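Local atomic coordinates of FAD:protein FMN transferase (PDB entry 6NXI), a protein that probably transfers the FMN moiety of FAD onto a threonine hydroxyl of a target flavoprotein, using magnesium or manganese and releasing AMP. Residues A[173-177]-A[187-191]; A[196-201]-A[212-217]. One frame throughout, in Å; residues are numbered along the deposited sequence.

Contact 1 of 2, residues A[173-177]-A[187-191]; sequences GIENY and LKGLN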
# COMPACT_ATOMS: atom_id res chain seq x y z
N GLY A 173 -21.15 8.58 12.17
CA GLY A 173 -22.47 8.25 11.61
C GLY A 173 -22.55 8.56 10.14
O GLY A 173 -23.65 8.71 9.62
N ILE A 174 -21.40 8.50 9.45
CA ILE A 174 -21.35 8.67 7.98
C ILE A 174 -21.22 7.29 7.33
O ILE A 174 -20.17 6.67 7.48
CB ILE A 174 -20.19 9.61 7.59
CG1 ILE A 174 -20.40 10.98 8.23
CG2 ILE A 174 -19.99 9.74 6.09
CD1 ILE A 174 -19.15 11.81 8.22
N GLU A 175 -22.26 6.87 6.63
CA GLU A 175 -22.34 5.49 6.12
C GLU A 175 -22.20 5.49 4.60
O GLU A 175 -22.18 4.39 4.05
CB GLU A 175 -23.59 4.80 6.65
CG GLU A 175 -23.62 4.75 8.20
CD GLU A 175 -22.44 4.15 8.99
OE1 GLU A 175 -21.77 3.24 8.49
OE2 GLU A 175 -22.19 4.56 10.16
N ASN A 176 -22.02 6.65 3.97
CA ASN A 176 -21.82 6.74 2.50
C ASN A 176 -20.55 7.55 2.24
O ASN A 176 -20.55 8.78 2.36
CB ASN A 176 -23.02 7.35 1.80
CG ASN A 176 -24.28 6.62 2.15
OD1 ASN A 176 -24.58 5.58 1.58
ND2 ASN A 176 -25.04 7.14 3.12
N TYR A 177 -19.46 6.88 1.86
CA TYR A 177 -18.19 7.61 1.68
C TYR A 177 -17.27 6.89 0.71
O TYR A 177 -17.34 5.65 0.55
CB TYR A 177 -17.46 7.80 3.01
CG TYR A 177 -17.10 6.53 3.77
CD1 TYR A 177 -16.02 5.76 3.39
CD2 TYR A 177 -17.82 6.10 4.87
CE1 TYR A 177 -15.70 4.57 4.03
CE2 TYR A 177 -17.48 4.94 5.55
CZ TYR A 177 -16.44 4.15 5.10
OH TYR A 177 -16.06 2.99 5.72
N LEU A 187 -14.41 2.23 0.32
CA LEU A 187 -15.77 2.69 -0.03
C LEU A 187 -16.81 2.12 0.91
O LEU A 187 -16.67 0.97 1.37
CB LEU A 187 -16.12 2.16 -1.42
CG LEU A 187 -15.15 2.42 -2.55
CD1 LEU A 187 -15.62 1.72 -3.82
CD2 LEU A 187 -15.00 3.94 -2.74
N LYS A 188 -17.84 2.88 1.16
CA LYS A 188 -19.03 2.35 1.85
C LYS A 188 -20.29 3.02 1.30
O LYS A 188 -20.27 4.24 1.09
CB LYS A 188 -18.96 2.54 3.36
CG LYS A 188 -19.95 1.63 4.08
CD LYS A 188 -19.92 1.89 5.55
CE LYS A 188 -20.58 0.79 6.33
NZ LYS A 188 -21.97 1.19 6.62
N GLY A 189 -21.35 2.24 1.08
CA GLY A 189 -22.68 2.78 0.77
C GLY A 189 -22.75 3.31 -0.63
O GLY A 189 -22.19 2.65 -1.54
N LEU A 190 -23.38 4.46 -0.81
CA LEU A 190 -23.84 4.95 -2.12
C LEU A 190 -23.32 6.36 -2.38
O LEU A 190 -23.16 7.16 -1.43
CB LEU A 190 -25.37 4.94 -2.13
CG LEU A 190 -26.03 3.60 -1.86
CD1 LEU A 190 -27.51 3.81 -1.68
CD2 LEU A 190 -25.72 2.57 -2.94
N ASN A 191 -23.09 6.68 -3.65
CA ASN A 191 -22.62 8.00 -4.12
C ASN A 191 -23.80 8.96 -4.22
O ASN A 191 -24.91 8.64 -3.69
CB ASN A 191 -21.81 7.85 -5.41
CG ASN A 191 -22.64 7.65 -6.66
OD1 ASN A 191 -23.87 7.69 -6.60
ND2 ASN A 191 -21.99 7.32 -7.77
O HOH W 1 -23.62 2.08 4.23
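Tyr-177 and Lys-188 face each other as an antiparallel hydrogen-bonded pair, each amide giving its proton to the other's carbonyl: Tyr-177 N to Lys-188 O and Lys-188 N to Tyr-177 O, both 2.9 Å. Next along, the segments stay close without a second bridge, and the CA of Asn-176 comes 3.3 Å from Lys-188 O, a CA-H...O contact beside the true hydrogen bond. Where the strand gives out at Gly-189, a side chain takes over from the backbone. Asn-176 OD1 receives Leu-190 N at 2.9 Å, in the carbonyl plane and on a lone pair, so the asparagine's side-chain carbonyl holds an N-H two residues past Lys-188. This is the open end of the 177-181/184-188 hairpin, two central strands of the large antiparallel sheet of the ApbE fold, at the point where the chain arrives from helix 157-171. Lys-188 carries most of the side-chain contact. Its CB lies over one face of the Tyr-177 ring, 3.7 Å from the centroid and displaced toward the rim, a CH-pi contact. The phenol's hydroxyl is hydrogen-bonded to Gln-170 of that helix. With chi1 at -163°, Lys-188 CG swings past Glu-175 O at 3.5 Å, and the chain beyond runs alongside Glu-175 in the same direction before bending at its last torsion. There NZ meets Glu-175 OE1 at 2.8 Å in a salt bridge, on the anti side of the carboxylate and 17° out of its plane. A water accepts from NZ and donates to Glu-175 O, giving the ammonium a second link to the same residue.

Contact 2 of 2, residues A[196-201]-A[212-217]; sequences PWRIAI and QEIIEP
Arg-198 and Ile-214 meet at the open end of a two-stranded antiparallel beta hairpin, strands 199-203 and 211-215, which forms a small sheet separate from the main one. The arginine can be followed outward. Its CB rests 3.6 Å from Ile-214 CG2, while CG turns to Glu-216 across the hairpin and lies 4.0 Å from OE2. The chain bends at chi3 (84°), which swings NE and CZ back above the isoleucine, so that CG2 sits over one face of the guanidinium, toward its rim; NH2 lies near both CG2 and CD1 of Ile-214, and NH1 near CD1. Glu-216 runs beside the arginine in the same direction with its carboxylate plane turned 78° from the guanidinium, and NE remains 4.2 Å from OE2, beyond a salt bridge. The backbone is tied by two hydrogen-bonded pairs, Ile-199 with Ile-215 and Ile-201 with Glu-213, the latter including a bond of 2.7 Å from Ile-201 N to Glu-213 O. Between them Ala-200 and Ile-214 form a non-hydrogen-bonded pair, and the CB of Ala-200 packs on the amide of Gln-212, whose NE2 is hydrogen-bonded to Glu-202. Ile-199, Ile-201 and Ile-215 are buried on the face they share with Glu-213. There Ile-199 also packs against Ile-185 and Leu-187 of strand 184-188 and Ile-222 of strand 220-225, joining the hairpin to the main sheet. CG1 of Ile-199 touches CG1 of Ile-215 at 3.6 Å, and one carbon further CD1 of Ile-199 comes to rest 3.7 Å from Pro-217 CG.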
# COMPACT_ATOMS: atom_id res chain seq x y z
N PRO A 196 -23.74 2.51 -5.93
CA PRO A 196 -22.46 2.20 -5.33
C PRO A 196 -21.35 2.98 -6.03
O PRO A 196 -21.40 3.18 -7.25
CB PRO A 196 -22.32 0.70 -5.54
CG PRO A 196 -23.77 0.21 -5.67
CD PRO A 196 -24.46 1.32 -6.43
N TRP A 197 -20.35 3.41 -5.25
CA TRP A 197 -19.28 4.32 -5.73
C TRP A 197 -18.56 3.65 -6.91
O TRP A 197 -18.30 2.43 -6.81
CB TRP A 197 -18.27 4.58 -4.59
CG TRP A 197 -18.85 5.31 -3.41
CD1 TRP A 197 -19.42 4.74 -2.31
CD2 TRP A 197 -18.97 6.72 -3.24
NE1 TRP A 197 -19.93 5.71 -1.49
CE2 TRP A 197 -19.65 6.94 -2.01
CE3 TRP A 197 -18.56 7.84 -3.96
CZ2 TRP A 197 -19.88 8.21 -1.50
CZ3 TRP A 197 -18.79 9.11 -3.46
CH2 TRP A 197 -19.46 9.29 -2.24
N ARG A 198 -18.12 4.45 -7.86
CA ARG A 198 -17.54 3.97 -9.15
C ARG A 198 -16.04 4.23 -9.14
O ARG A 198 -15.57 5.35 -8.84
CB ARG A 198 -18.27 4.65 -10.33
CG ARG A 198 -19.76 4.31 -10.37
CD ARG A 198 -20.62 5.11 -11.34
NE ARG A 198 -20.51 4.48 -12.66
CZ ARG A 198 -20.12 5.07 -13.80
NH1 ARG A 198 -19.81 6.36 -13.87
NH2 ARG A 198 -20.07 4.34 -14.91
N ILE A 199 -15.23 3.17 -9.35
CA ILE A 199 -13.77 3.40 -9.47
C ILE A 199 -13.39 2.92 -10.87
O ILE A 199 -14.11 2.13 -11.46
CB ILE A 199 -12.98 2.68 -8.35
CG1 ILE A 199 -13.05 1.18 -8.59
CG2 ILE A 199 -13.49 3.09 -6.95
CD1 ILE A 199 -12.08 0.41 -7.76
N ALA A 200 -12.29 3.40 -11.38
CA ALA A 200 -11.79 2.97 -12.71
C ALA A 200 -10.55 2.11 -12.55
O ALA A 200 -9.65 2.45 -11.77
CB ALA A 200 -11.55 4.19 -13.55
N ILE A 201 -10.53 0.99 -13.28
CA ILE A 201 -9.28 0.21 -13.47
C ILE A 201 -8.68 0.61 -14.82
O ILE A 201 -9.38 0.50 -15.82
CB ILE A 201 -9.54 -1.30 -13.37
CG1 ILE A 201 -10.27 -1.62 -12.06
CG2 ILE A 201 -8.19 -2.01 -13.51
CD1 ILE A 201 -9.92 -2.93 -11.43
N GLN A 212 -10.23 2.94 -19.52
CA GLN A 212 -10.73 2.78 -18.13
C GLN A 212 -11.87 1.77 -18.13
O GLN A 212 -12.80 1.91 -18.93
CB GLN A 212 -11.23 4.13 -17.60
CG GLN A 212 -10.13 5.07 -17.14
CD GLN A 212 -10.69 6.19 -16.30
OE1 GLN A 212 -11.88 6.48 -16.34
NE2 GLN A 212 -9.84 6.81 -15.48
N GLU A 213 -11.82 0.80 -17.22
CA GLU A 213 -12.99 -0.03 -16.87
C GLU A 213 -13.57 0.44 -15.53
O GLU A 213 -12.89 0.30 -14.50
CB GLU A 213 -12.59 -1.50 -16.77
CG GLU A 213 -13.77 -2.37 -16.39
CD GLU A 213 -13.62 -3.85 -16.69
OE1 GLU A 213 -12.48 -4.31 -16.85
OE2 GLU A 213 -14.67 -4.53 -16.75
N ILE A 214 -14.82 0.89 -15.54
CA ILE A 214 -15.47 1.40 -14.31
C ILE A 214 -16.20 0.24 -13.63
O ILE A 214 -17.09 -0.34 -14.29
CB ILE A 214 -16.41 2.58 -14.62
CG1 ILE A 214 -15.61 3.75 -15.19
CG2 ILE A 214 -17.20 2.94 -13.35
CD1 ILE A 214 -16.46 4.88 -15.73
N ILE A 215 -15.84 -0.05 -12.37
CA ILE A 215 -16.46 -1.12 -11.53
C ILE A 215 -17.04 -0.50 -10.25
O ILE A 215 -16.62 0.61 -9.84
CB ILE A 215 -15.46 -2.23 -11.22
CG1 ILE A 215 -14.32 -1.77 -10.32
CG2 ILE A 215 -14.91 -2.83 -12.51
CD1 ILE A 215 -13.62 -2.87 -9.55
N GLU A 216 -17.90 -1.27 -9.60
CA GLU A 216 -18.56 -0.90 -8.32
C GLU A 216 -18.18 -1.96 -7.29
O GLU A 216 -18.83 -2.98 -7.17
CB GLU A 216 -20.07 -0.83 -8.57
CG GLU A 216 -20.47 0.35 -9.44
CD GLU A 216 -21.93 0.38 -9.88
OE1 GLU A 216 -22.72 -0.41 -9.35
OE2 GLU A 216 -22.26 1.19 -10.77
N PRO A 217 -17.09 -1.77 -6.53
CA PRO A 217 -16.69 -2.76 -5.53
C PRO A 217 -17.65 -3.01 -4.36
O PRO A 217 -17.51 -4.01 -3.69
CB PRO A 217 -15.40 -2.17 -4.96
CG PRO A 217 -14.89 -1.28 -6.05
CD PRO A 217 -16.12 -0.69 -6.71

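In the fold
From the N terminus, the chain first builds strands 7-14 and 17-24, and later leaves helix 157-171 to enter contact 1, which closes the base of the hairpin of strands 177-181 and 184-188. Contact 2 opens only after contact 1 has closed, shutting the hairpin of strands 199-203 and 211-215 before the chain rejoins the main sheet as strand 220-225. The two loops therefore stand in series, neither nested nor crossed, with centres about 15 Å apart. Trp-197 bridges them: its NE1 makes a probable hydrogen bond to Lys-188 O, and its ring packs against Gly-189 and Leu-190. Together they tie helix 157-171, the eight-stranded sheet and the 199-203/211-215 hairpin.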